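Local coordinates for endoglucanase (PDB 1WC2), which hydrolyses internal beta-1,4-glucosidic linkages in cellulose and related beta-glucans and is active on soluble carboxymethylcellulose, at residues A[30-35]-A[98-103]; A[72-77]-A[153-158]; A[18-23]-A[145-150]. One frame throughout, in Å; residues are numbered along the deposited sequence.

Contact 1 of 3, residues A[30-35]-A[98-103]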
ATOM      1  N   CYS A  30       7.471  -0.136 -10.415  1.00  6.10           N
ATOM      2  CA  CYS A  30       8.492  -1.132 -10.045  1.00  6.71           C
ATOM      3  C   CYS A  30       8.824  -2.099 -11.188  1.00  6.26           C
ATOM      4  O   CYS A  30       9.614  -3.029 -11.004  1.00  7.06           O
ATOM      5  CB  CYS A  30       8.065  -1.896  -8.781  1.00  6.54           C
ATOM      6  SG  CYS A  30       7.802  -0.788  -7.358  1.00  6.77           S
ATOM      7  N   GLY A  31       8.261  -1.876 -12.374  1.00  6.68           N
ATOM      8  CA  GLY A  31       8.572  -2.708 -13.525  1.00  7.01           C
ATOM      9  C   GLY A  31       8.031  -4.128 -13.453  1.00  6.80           C
ATOM     10  O   GLY A  31       8.625  -5.039 -14.054  1.00  7.00           O
ATOM     11  N   CYS A  32       6.900  -4.321 -12.768  1.00  6.68           N
ATOM     12  CA  CYS A  32       6.315  -5.662 -12.594  1.00  7.15           C
ATOM     13  C   CYS A  32       5.411  -6.062 -13.763  1.00  7.32           C
ATOM     14  O   CYS A  32       4.200  -6.266 -13.632  1.00  7.85           O
ATOM     15  CB  CYS A  32       5.609  -5.795 -11.240  1.00  7.46           C
ATOM     16  SG  CYS A  32       6.744  -5.669  -9.816  1.00  7.93           S
ATOM     17  N   GLY A  33       6.055  -6.159 -14.923  1.00  7.66           N
ATOM     18  CA  GLY A  33       5.446  -6.700 -16.120  1.00  8.87           C
ATOM     19  C   GLY A  33       6.513  -6.906 -17.171  1.00  9.33           C
ATOM     20  O   GLY A  33       7.666  -6.583 -16.951  1.00  9.24           O
ATOM     21  N   PRO A  34       6.150  -7.469 -18.324  1.00 10.23           N
ATOM     22  CA  PRO A  34       7.134  -7.683 -19.388  1.00 10.89           C
ATOM     23  C   PRO A  34       7.867  -6.392 -19.757  1.00 10.90           C
ATOM     24  O   PRO A  34       7.258  -5.310 -19.814  1.00 10.49           O
ATOM     25  CB  PRO A  34       6.276  -8.222 -20.542  1.00 11.76           C
ATOM     26  CG  PRO A  34       5.143  -8.888 -19.871  1.00 11.41           C
ATOM     27  CD  PRO A  34       4.827  -7.970 -18.720  1.00 10.67           C
ATOM     28  N   ALA A  35       9.167  -6.511 -20.010  1.00 11.64           N
ATOM     29  CA  ALA A  35      10.025  -5.355 -20.220  1.00 11.96           C
ATOM     30  C   ALA A  35       9.566  -4.440 -21.364  1.00 12.04           C
ATOM     31  O   ALA A  35       9.630  -3.228 -21.236  1.00 11.10           O
ATOM     32  CB  ALA A  35      11.460  -5.802 -20.468  1.00 12.76           C
ATOM     33  N   MET A  98       2.446  -6.344  -1.094  1.00  6.55           N
ATOM     34  CA  MET A  98       3.724  -5.977  -1.711  1.00  6.66           C
ATOM     35  C   MET A  98       3.602  -4.631  -2.430  1.00  6.26           C
ATOM     36  O   MET A  98       2.670  -4.440  -3.225  1.00  6.66           O
ATOM     37  CB  MET A  98       4.171  -7.037  -2.718  1.00  6.97           C
ATOM     38  CG  MET A  98       5.501  -6.689  -3.395  1.00  7.77           C
ATOM     39  SD  MET A  98       6.084  -7.958  -4.554  1.00  8.48           S
ATOM     40  CE  MET A  98       6.718  -9.203  -3.367  1.00  8.23           C
ATOM     41  N   ILE A  99       4.553  -3.726  -2.185  1.00  5.83           N
ATOM     42  CA  ILE A  99       4.609  -2.465  -2.924  1.00  6.18           C
ATOM     43  C   ILE A  99       5.096  -2.757  -4.353  1.00  6.13           C
ATOM     44  O   ILE A  99       6.226  -3.212  -4.552  1.00  6.92           O
ATOM     45  CB  ILE A  99       5.532  -1.439  -2.220  1.00  6.24           C
ATOM     46  CG1 ILE A  99       4.940  -1.039  -0.859  1.00  6.29           C
ATOM     47  CG2 ILE A  99       5.760  -0.220  -3.108  1.00  6.61           C
ATOM     48  CD1 ILE A  99       5.899  -0.251   0.039  1.00  6.91           C
ATOM     49  N   THR A 100       4.227  -2.509  -5.334  1.00  5.85           N
ATOM     50  CA  THR A 100       4.573  -2.680  -6.743  1.00  6.50           C
ATOM     51  C   THR A 100       4.450  -1.387  -7.539  1.00  5.95           C
ATOM     52  O   THR A 100       4.749  -1.380  -8.733  1.00  6.82           O
ATOM     53  CB  THR A 100       3.684  -3.753  -7.421  1.00  7.17           C
ATOM     54  OG1 THR A 100       2.308  -3.339  -7.331  1.00  7.73           O
ATOM     55  CG2 THR A 100       3.843  -5.124  -6.751  1.00  7.52           C
ATOM     56  N   ASN A 101       4.004  -0.296  -6.920  1.00  6.20           N
ATOM     57  CA  ASN A 101       3.735   0.922  -7.668  1.00  5.89           C
ATOM     58  C   ASN A 101       3.858   2.136  -6.746  1.00  5.50           C
ATOM     59  O   ASN A 101       4.027   2.006  -5.524  1.00  5.06           O
ATOM     60  CB  ASN A 101       2.337   0.799  -8.330  1.00  6.20           C
ATOM     61  CG  ASN A 101       2.131   1.708  -9.559  1.00  6.37           C
ATOM     62  OD1 ASN A 101       3.010   2.441  -9.986  1.00  6.36           O
ATOM     63  ND2 ASN A 101       0.953   1.610 -10.154  1.00 10.35           N
ATOM     64  N   LEU A 102       3.801   3.307  -7.373  1.00  5.61           N
ATOM     65  CA  LEU A 102       3.876   4.615  -6.731  1.00  5.75           C
ATOM     66  C   LEU A 102       2.493   5.277  -6.702  1.00  5.82           C
ATOM     67  O   LEU A 102       1.773   5.246  -7.708  1.00  7.10           O
ATOM     68  CB  LEU A 102       4.828   5.494  -7.555  1.00  6.12           C
ATOM     69  CG  LEU A 102       4.782   7.004  -7.306  1.00  6.05           C
ATOM     70  CD1 LEU A 102       5.240   7.361  -5.904  1.00  5.82           C
ATOM     71  CD2 LEU A 102       5.606   7.742  -8.336  1.00  8.34           C
ATOM     72  N   CYS A 103       2.132   5.881  -5.565  1.00  6.07           N
ATOM     73  CA  CYS A 103       1.022   6.837  -5.463  1.00  7.01           C
ATOM     74  C   CYS A 103       1.632   8.238  -5.458  1.00  7.08           C
ATOM     75  O   CYS A 103       2.158   8.687  -4.423  1.00  6.62           O
ATOM     76  CB  CYS A 103       0.196   6.618  -4.184  1.00  7.93           C
ATOM     77  SG  CYS A 103      -1.134   7.825  -3.885  1.00 10.18           S
TER
HETATM   78  O   HOH W   1       5.327  -2.375 -11.197  1.00  7.28           O

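Contact 2 of 3, residues A[72-77]-A[153-158]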
ATOM      1  N   CYS A  72       7.273  -5.830   1.430  1.00  6.96           N
ATOM      2  CA  CYS A  72       5.962  -6.227   1.933  1.00  7.39           C
ATOM      3  C   CYS A  72       5.634  -5.535   3.255  1.00  7.31           C
ATOM      4  O   CYS A  72       6.481  -5.448   4.165  1.00  7.62           O
ATOM      5  CB  CYS A  72       5.863  -7.748   2.073  1.00  7.90           C
ATOM      6  SG  CYS A  72       5.751  -8.584   0.464  1.00  9.04           S
ATOM      7  N   ILE A  73       4.398  -5.052   3.326  1.00  7.16           N
ATOM      8  CA  ILE A  73       3.855  -4.319   4.461  1.00  7.47           C
ATOM      9  C   ILE A  73       2.621  -5.059   4.977  1.00  7.03           C
ATOM     10  O   ILE A  73       1.652  -5.248   4.245  1.00  6.88           O
ATOM     11  CB  ILE A  73       3.427  -2.882   4.051  1.00  7.86           C
ATOM     12  CG1 ILE A  73       4.556  -2.123   3.348  1.00 10.09           C
ATOM     13  CG2 ILE A  73       2.863  -2.143   5.279  1.00  7.77           C
ATOM     14  CD1 ILE A  73       5.715  -1.846   4.202  1.00 11.45           C
ATOM     15  N   LYS A  74       2.668  -5.475   6.241  1.00  7.07           N
ATOM     16  CA  LYS A  74       1.535  -6.096   6.913  1.00  7.14           C
ATOM     17  C   LYS A  74       0.671  -5.018   7.553  1.00  6.77           C
ATOM     18  O   LYS A  74       1.162  -4.230   8.376  1.00  7.22           O
ATOM     19  CB  LYS A  74       2.020  -7.092   7.967  1.00  7.85           C
ATOM     20  CG  LYS A  74       0.888  -7.833   8.674  1.00  9.77           C
ATOM     21  CD  LYS A  74       1.403  -8.877   9.660  0.50 11.58           C
ATOM     22  CE  LYS A  74       0.271  -9.603  10.392  0.50 11.91           C
ATOM     23  NZ  LYS A  74       0.816 -10.481  11.467  0.50 12.45           N
ATOM     24  N   LEU A  75      -0.595  -4.960   7.149  1.00  6.90           N
ATOM     25  CA  LEU A  75      -1.558  -3.997   7.665  1.00  7.08           C
ATOM     26  C   LEU A  75      -2.501  -4.687   8.634  1.00  7.14           C
ATOM     27  O   LEU A  75      -2.986  -5.781   8.341  1.00  8.34           O
ATOM     28  CB  LEU A  75      -2.371  -3.404   6.518  1.00  7.11           C
ATOM     29  CG  LEU A  75      -1.600  -2.592   5.469  1.00  7.06           C
ATOM     30  CD1 LEU A  75      -2.577  -2.010   4.457  1.00  8.39           C
ATOM     31  CD2 LEU A  75      -0.779  -1.495   6.125  1.00  6.79           C
ATOM     32  N   THR A  76      -2.766  -4.047   9.772  1.00  6.77           N
ATOM     33  CA  THR A  76      -3.730  -4.522  10.762  1.00  7.05           C
ATOM     34  C   THR A  76      -4.804  -3.455  10.953  1.00  6.38           C
ATOM     35  O   THR A  76      -4.486  -2.290  11.199  1.00  7.19           O
ATOM     36  CB  THR A  76      -3.007  -4.810  12.093  1.00  7.43           C
ATOM     37  OG1 THR A  76      -2.018  -5.831  11.882  1.00  8.10           O
ATOM     38  CG2 THR A  76      -3.990  -5.355  13.140  1.00  8.32           C
ATOM     39  N   THR A  77      -6.080  -3.830  10.851  1.00  6.93           N
ATOM     40  CA  THR A  77      -7.152  -2.841  10.972  1.00  7.02           C
ATOM     41  C   THR A  77      -7.286  -2.363  12.413  1.00  7.00           C
ATOM     42  O   THR A  77      -7.163  -3.149  13.363  1.00  7.66           O
ATOM     43  CB  THR A  77      -8.502  -3.401  10.494  1.00  7.44           C
ATOM     44  OG1 THR A  77      -8.841  -4.557  11.275  1.00  8.00           O
ATOM     45  CG2 THR A  77      -8.436  -3.832   9.024  1.00  8.08           C
ATOM     46  N   GLU A 153       3.597  -2.489   9.449  1.00  7.86           N
ATOM     47  CA  GLU A 153       4.940  -2.970   9.774  1.00  8.67           C
ATOM     48  C   GLU A 153       5.527  -3.659   8.529  1.00  8.09           C
ATOM     49  O   GLU A 153       4.782  -4.177   7.686  1.00  9.30           O
ATOM     50  CB  GLU A 153       4.881  -3.945  10.955  1.00 10.03           C
ATOM     51  CG  GLU A 153       4.112  -5.202  10.605  1.00 11.56           C
ATOM     52  CD  GLU A 153       3.769  -6.099  11.784  1.00 13.92           C
ATOM     53  OE1 GLU A 153       4.712  -6.646  12.401  1.00 16.71           O
ATOM     54  OE2 GLU A 153       2.562  -6.285  12.070  1.00 14.23           O
ATOM     55  N   VAL A 154       6.849  -3.670   8.417  1.00  7.70           N
ATOM     56  CA  VAL A 154       7.551  -4.383   7.357  1.00  8.14           C
ATOM     57  C   VAL A 154       7.710  -5.858   7.746  1.00  8.05           C
ATOM     58  O   VAL A 154       8.076  -6.178   8.884  1.00  9.04           O
ATOM     59  CB  VAL A 154       8.940  -3.745   7.094  1.00  8.63           C
ATOM     60  CG1 VAL A 154       9.730  -4.525   6.041  1.00  9.22           C
ATOM     61  CG2 VAL A 154       8.784  -2.284   6.676  1.00  8.81           C
ATOM     62  N   VAL A 155       7.419  -6.754   6.802  1.00  8.15           N
ATOM     63  CA  VAL A 155       7.525  -8.199   7.002  1.00  8.86           C
ATOM     64  C   VAL A 155       8.175  -8.870   5.788  1.00  9.15           C
ATOM     65  O   VAL A 155       8.280  -8.278   4.712  1.00  9.42           O
ATOM     66  CB  VAL A 155       6.136  -8.840   7.257  1.00  9.22           C
ATOM     67  CG1 VAL A 155       5.535  -8.340   8.566  1.00 10.11           C
ATOM     68  CG2 VAL A 155       5.181  -8.579   6.100  1.00  9.87           C
ATOM     69  N   ASN A 156       8.620 -10.112   5.971  1.00 10.06           N
ATOM     70  CA  ASN A 156       9.160 -10.945   4.896  1.00 10.46           C
ATOM     71  C   ASN A 156       8.025 -11.449   4.012  1.00 10.02           C
ATOM     72  O   ASN A 156       7.094 -12.084   4.490  1.00 11.07           O
ATOM     73  CB  ASN A 156       9.914 -12.130   5.510  1.00 11.73           C
ATOM     74  CG  ASN A 156      10.670 -12.943   4.481  1.00 14.33           C
ATOM     75  OD1 ASN A 156      10.091 -13.464   3.543  1.00 18.86           O
ATOM     76  ND2 ASN A 156      11.972 -13.056   4.662  1.00 18.42           N
ATOM     77  N   CYS A 157       8.102 -11.146   2.716  1.00 10.07           N
ATOM     78  CA  CYS A 157       7.072 -11.541   1.755  1.00 10.21           C
ATOM     79  C   CYS A 157       6.817 -13.055   1.726  1.00 10.79           C
ATOM     80  O   CYS A 157       5.674 -13.492   1.600  1.00 11.74           O
ATOM     81  CB  CYS A 157       7.483 -11.098   0.348  1.00  9.90           C
ATOM     82  SG  CYS A 157       7.653  -9.306   0.102  1.00  9.71           S
ATOM     83  N   ASP A 158       7.882 -13.843   1.800  1.00 11.97           N
ATOM     84  CA  ASP A 158       7.736 -15.298   1.699  1.00 12.73           C
ATOM     85  C   ASP A 158       6.928 -15.888   2.850  1.00 13.19           C
ATOM     86  O   ASP A 158       6.075 -16.755   2.637  1.00 14.09           O
ATOM     87  CB  ASP A 158       9.105 -15.970   1.643  1.00 13.04           C
ATOM     88  CG  ASP A 158       9.840 -15.698   0.354  1.00 14.87           C
ATOM     89  OD1 ASP A 158       9.180 -15.455  -0.680  1.00 16.63           O
ATOM     90  OD2 ASP A 158      11.088 -15.704   0.298  1.00 16.99           O
TER
HETATM   91  O   HOH W   2       9.645  -7.058   2.676  1.00 10.76           O
HETATM   92  O   HOH W   3       0.458  -4.860  11.082  1.00  8.75           O

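Contact 3 of 3, residues A[18-23]-A[145-150]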
ATOM      1  N   SER A  18      -3.180   5.248   6.338  1.00  5.97           N
ATOM      2  CA  SER A  18      -4.460   5.281   5.641  1.00  6.01           C
ATOM      3  C   SER A  18      -4.378   4.430   4.366  1.00  6.04           C
ATOM      4  O   SER A  18      -3.288   4.123   3.856  1.00  6.05           O
ATOM      5  CB  SER A  18      -4.876   6.729   5.330  1.00  6.26           C
ATOM      6  OG  SER A  18      -3.832   7.497   4.737  1.00  5.94           O
ATOM      7  N   THR A  19      -5.554   4.028   3.879  1.00  6.18           N
ATOM      8  CA  THR A  19      -5.678   3.235   2.662  1.00  6.29           C
ATOM      9  C   THR A  19      -6.795   3.741   1.753  1.00  6.43           C
ATOM     10  O   THR A  19      -7.788   4.324   2.220  1.00  7.35           O
ATOM     11  CB  THR A  19      -5.925   1.737   2.951  1.00  7.05           C
ATOM     12  OG1 THR A  19      -7.223   1.545   3.544  1.00  8.33           O
ATOM     13  CG2 THR A  19      -4.871   1.167   3.914  1.00  7.81           C
ATOM     14  N   THR A  20      -6.623   3.514   0.448  1.00  6.66           N
ATOM     15  CA  THR A  20      -7.695   3.666  -0.537  1.00  7.28           C
ATOM     16  C   THR A  20      -7.713   2.511  -1.526  0.65  6.95           C
ATOM     17  O   THR A  20      -6.716   2.271  -2.205  0.65  5.54           O
ATOM     18  CB  THR A  20      -7.487   4.947  -1.434  0.65  7.64           C
ATOM     19  OG1 THR A  20      -7.145   6.109  -0.667  0.65  8.54           O
ATOM     20  CG2 THR A  20      -8.770   5.291  -2.232  0.65  8.01           C
ATOM     21  N   ASN A  21      -8.877   1.885  -1.677  1.00  8.18           N
ATOM     22  CA  ASN A  21      -9.057   0.831  -2.667  1.00  8.64           C
ATOM     23  C   ASN A  21      -9.020   1.515  -4.037  1.00  8.84           C
ATOM     24  O   ASN A  21      -9.652   2.549  -4.219  1.00 10.09           O
ATOM     25  CB  ASN A  21     -10.381   0.090  -2.431  1.00  9.56           C
ATOM     26  CG  ASN A  21     -10.302  -0.844  -1.235  1.00 10.15           C
ATOM     27  OD1 ASN A  21      -9.255  -1.444  -0.972  1.00 13.53           O
ATOM     28  ND2 ASN A  21     -11.393  -0.946  -0.487  1.00 11.56           N
ATOM     29  N   TYR A  22      -8.217   0.989  -4.959  1.00  9.11           N
ATOM     30  CA  TYR A  22      -8.070   1.544  -6.308  1.00  9.77           C
ATOM     31  C   TYR A  22      -7.901   0.421  -7.333  1.00  9.65           C
ATOM     32  O   TYR A  22      -7.733  -0.746  -6.971  1.00  9.82           O
ATOM     33  CB  TYR A  22      -6.909   2.572  -6.373  1.00 10.47           C
ATOM     34  CG  TYR A  22      -5.505   2.072  -6.749  1.00 11.12           C
ATOM     35  CD1 TYR A  22      -4.702   2.799  -7.636  1.00 11.63           C
ATOM     36  CD2 TYR A  22      -4.944   0.923  -6.190  1.00 11.16           C
ATOM     37  CE1 TYR A  22      -3.414   2.378  -7.968  1.00 11.74           C
ATOM     38  CE2 TYR A  22      -3.647   0.499  -6.541  1.00 10.77           C
ATOM     39  CZ  TYR A  22      -2.887   1.220  -7.435  1.00 11.15           C
ATOM     40  OH  TYR A  22      -1.616   0.792  -7.788  1.00 11.90           O
ATOM     41  N   HIS A  23      -7.956   0.781  -8.609  1.00 10.16           N
ATOM     42  CA  HIS A  23      -7.616  -0.141  -9.670  1.00 10.43           C
ATOM     43  C   HIS A  23      -6.717   0.527 -10.677  1.00 10.86           C
ATOM     44  O   HIS A  23      -7.054   1.593 -11.200  1.00 11.56           O
ATOM     45  CB  HIS A  23      -8.859  -0.661 -10.398  1.00 10.63           C
ATOM     46  CG  HIS A  23      -8.520  -1.448 -11.622  1.00 11.06           C
ATOM     47  ND1 HIS A  23      -7.636  -2.506 -11.593  1.00 10.81           N
ATOM     48  CD2 HIS A  23      -8.877  -1.292 -12.918  1.00 12.25           C
ATOM     49  CE1 HIS A  23      -7.489  -2.989 -12.811  1.00 12.07           C
ATOM     50  NE2 HIS A  23      -8.227  -2.267 -13.633  1.00 12.98           N
ATOM     51  N   TRP A 145     -13.158  -4.847   3.770  1.00  9.38           N
ATOM     52  CA  TRP A 145     -12.259  -3.701   3.964  1.00  9.12           C
ATOM     53  C   TRP A 145     -12.618  -2.560   2.986  1.00  9.03           C
ATOM     54  O   TRP A 145     -12.274  -2.609   1.790  1.00 10.11           O
ATOM     55  CB  TRP A 145     -10.805  -4.092   3.713  1.00  9.11           C
ATOM     56  CG  TRP A 145     -10.106  -4.996   4.708  1.00  8.94           C
ATOM     57  CD1 TRP A 145     -10.644  -6.002   5.476  1.00  8.90           C
ATOM     58  CD2 TRP A 145      -8.692  -5.027   4.944  1.00  9.05           C
ATOM     59  NE1 TRP A 145      -9.647  -6.613   6.204  1.00  9.30           N
ATOM     60  CE2 TRP A 145      -8.439  -6.039   5.890  1.00  9.40           C
ATOM     61  CE3 TRP A 145      -7.604  -4.275   4.459  1.00  9.40           C
ATOM     62  CZ2 TRP A 145      -7.148  -6.325   6.356  1.00  9.61           C
ATOM     63  CZ3 TRP A 145      -6.328  -4.556   4.917  1.00 10.14           C
ATOM     64  CH2 TRP A 145      -6.111  -5.569   5.860  1.00 10.26           C
ATOM     65  N   ASN A 146     -13.310  -1.548   3.503  1.00  8.99           N
ATOM     66  CA  ASN A 146     -13.636  -0.319   2.766  1.00  8.59           C
ATOM     67  C   ASN A 146     -12.723   0.798   3.286  1.00  7.69           C
ATOM     68  O   ASN A 146     -13.069   1.502   4.228  1.00  7.69           O
ATOM     69  CB  ASN A 146     -15.128   0.026   2.953  1.00  9.59           C
ATOM     70  CG  ASN A 146     -15.559   1.340   2.281  1.00 10.94           C
ATOM     71  OD1 ASN A 146     -16.694   1.818   2.502  1.00 14.82           O
ATOM     72  ND2 ASN A 146     -14.704   1.913   1.465  1.00 10.86           N
ATOM     73  N   ASN A 147     -11.545   0.916   2.684  1.00  7.23           N
ATOM     74  CA  ASN A 147     -10.545   1.910   3.079  1.00  7.22           C
ATOM     75  C   ASN A 147     -10.295   1.968   4.590  1.00  7.20           C
ATOM     76  O   ASN A 147     -10.355   3.043   5.216  1.00  7.84           O
ATOM     77  CB  ASN A 147     -10.934   3.286   2.537  1.00  7.24           C
ATOM     78  CG  ASN A 147     -11.121   3.278   1.037  1.00  7.76           C
ATOM     79  OD1 ASN A 147     -10.738   2.316   0.368  1.00  9.30           O
ATOM     80  ND2 ASN A 147     -11.680   4.351   0.501  1.00  9.80           N
ATOM     81  N   PRO A 148      -9.986   0.827   5.206  1.00  7.34           N
ATOM     82  CA  PRO A 148      -9.788   0.832   6.656  1.00  7.58           C
ATOM     83  C   PRO A 148      -8.588   1.678   7.082  1.00  7.03           C
ATOM     84  O   PRO A 148      -7.597   1.773   6.365  1.00  7.35           O
ATOM     85  CB  PRO A 148      -9.506  -0.645   6.968  1.00  8.33           C
ATOM     86  CG  PRO A 148      -8.922  -1.179   5.716  1.00  9.24           C
ATOM     87  CD  PRO A 148      -9.704  -0.506   4.633  1.00  7.68           C
ATOM     88  N   GLU A 149      -8.695   2.267   8.265  1.00  6.69           N
ATOM     89  CA  GLU A 149      -7.536   2.789   8.997  1.00  6.30           C
ATOM     90  C   GLU A 149      -6.713   1.597   9.515  1.00  5.96           C
ATOM     91  O   GLU A 149      -7.292   0.627  10.014  1.00  6.83           O
ATOM     92  CB  GLU A 149      -8.022   3.647  10.166  1.00  6.85           C
ATOM     93  CG  GLU A 149      -6.950   4.331  10.993  1.00  6.65           C
ATOM     94  CD  GLU A 149      -7.544   5.061  12.184  1.00  7.23           C
ATOM     95  OE1 GLU A 149      -8.260   4.397  12.981  1.00  7.30           O
ATOM     96  OE2 GLU A 149      -7.298   6.291  12.320  1.00  7.10           O
ATOM     97  N   THR A 150      -5.384   1.667   9.436  1.00  6.23           N
ATOM     98  CA  THR A 150      -4.536   0.535   9.810  1.00  6.48           C
ATOM     99  C   THR A 150      -3.327   0.961  10.626  1.00  6.05           C
ATOM    100  O   THR A 150      -2.957   2.137  10.630  1.00  6.44           O
ATOM    101  CB  THR A 150      -4.012  -0.213   8.555  1.00  6.47           C
ATOM    102  OG1 THR A 150      -3.088   0.612   7.820  1.00  7.04           O
ATOM    103  CG2 THR A 150      -5.153  -0.626   7.606  1.00  7.13           C
TER
HETATM  104  O   HOH W   4      -7.762   4.817   5.745  1.00  8.02           O
HETATM  105  O   HOH W   5     -11.820   3.644  -2.615  1.00 15.80           O

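Contact 1 of 3, residues A[30-35]-A[98-103]
Cys30 packs tightly on the peptide that joins Thr100 to Asn101. Its SG sits squarely over one face of that peptide, 3.4 Å from Thr100 C, and its CB comes equally close to Thr100 O. The first torsion explains the fit: with chi1 at -59°, SG lies beside its own backbone N and opposite its carbonyl carbon, which carries the sulfur over the Thr100-Asn101 peptide. The direct polar link is poor by comparison. Cys30 N reaches Thr100 O at 3.4 Å with a bent N-H...O angle of 133°, a weak bond. Water 1 bridges the same atoms and one more: it donates to Thr100 O at 2.7 Å while accepting from Cys30 N and, at 3.0 Å, from Cys32 N. This is a cysteine-rich loop laid against strand 94-100 of the double-psi beta-barrel of glycoside hydrolase family 45, and both cysteines are tied off elsewhere, Cys30 to Cys69 and Cys32 to Cys176. The packing slackens at Cys32, the centre of an inverse gamma turn, whose SG stays 4.3 Å from Thr100 CG2. Beyond it the loop leaves the strand, and Pro34 and Ala35 are exposed. On the more open side of the strand the chain turns a corner at Asn101, which is partly exposed. Asn101 OD1 accepts from Leu102 N at 2.9 Å, the donor standing above the carbonyl plane, and also from Ala29 N, the residue just before 30-35. The Asn101 side chain lies about 4 Å from that of Asp24, the probable nucleophile.

Contact 2 of 3, residues A[72-77]-A[153-158]
Lys74 and Glu153 run side by side and point the same way, across an antiparallel pair of strands. In the conformer described, one of two, the lysine is extended throughout, its CG anti to the backbone N (chi1 -177°), while the glutamate leaves its strand with CG between N and the carbonyl carbon (chi1 65°), which brings the carboxylate alongside the aliphatic part of the lysine: Glu153 OE2 is 3.7 Å from Lys74 CD. In that conformer NZ stays 4.6 Å from OE2, too far for a salt bridge, though the opposite charges probably still attract. Water 3, 2.7 Å from Glu153 OE2, is placed to donate to it and is within hydrogen-bonding distance of Thr76 OG1. On the same face, Val155 lays CG1 against Lys74 CB. On the other face Ile73 and Val154 cross obliquely, Ile73 CD1 meeting Val154 CG2 at 4.0 Å. The strands, 72-78 and 148-155, are neighbours in the double-psi beta-barrel, and their backbones are held by Lys74 N to Glu153 O at 2.9 Å, Glu153 N to Lys74 O, and a nearly straight bond from Val155 N to Cys72 O. There the ladder opens, and water 2 accepts from Cys72 N and donates to Val155 O. A covalent link takes over, the disulfide from Cys72 SG to Cys157 SG at 2.1 Å. It joins the start of one strand to the first turn of helix 157-163. Just before that helix, Asn156 is the N-cap, its OD1 accepting from Asp158 N at 2.8 Å.

Contact 3 of 3, residues A[18-23]-A[145-150]
Two amides, Asn21 and Asn147, meet with their planes 57° apart. Asn147 OD1 stands over a face of the Asn21 amide, 3.6 Å from Asn21 CG, whereas the edge of that amide is used by ND2, which donates to Trp145 O at 3.0 Å, almost in the amide plane. In the double-psi beta-barrel, strand 14-22 is an antiparallel neighbour of strand 148-155, and here the run-in to the latter is bonded to it through side chains. Asn147 OD1 accepts from Asn21 N at 2.8 Å, the donor lying above the carbonyl plane. Asn147 ND2 donates to Gln85 O and to water 5, which in turn donates to Asn21 O. With an alanine in place of Asn147, Asn21 N would probably lose its acceptor and the Asn21 amide the group covering its face. Thr20 points away, its side chain, in the conformer described, about 3 Å from that of Asp132, the probable proton donor. Thr19 points toward 145-150: chi1 of 68° sets OG1 between the backbone N and the carbonyl carbon, from where it donates to Pro148 O at 2.9 Å. The Thr19 and Thr150 side chains cross at about a right angle, CG2 to CG2 4.1 Å.

Overall arrangement
All three contacts reach the same curled barrel sheet. Contact 1 is the most buried, yet it covers the least surface and joins a loop, not a strand, to the sheet. Contacts 2 and 3 are partly buried and share strand 148-155, meeting where Thr76 and Thr77 pack on Thr150, Trp145 and Pro148. Contact 2 relies on backbone pairing and a disulfide within the contact; contact 3 relies on side-chain amides and a hydroxyl; contact 1 relies on sulfur packing and a water, its disulfides leading elsewhere. Met98 packs on the Cys72-Cys157 disulfide, linking contacts 1 and 2. Contacts 1 and 3 lie on opposite sides of the chain's centre, each near a probable catalytic aspartate.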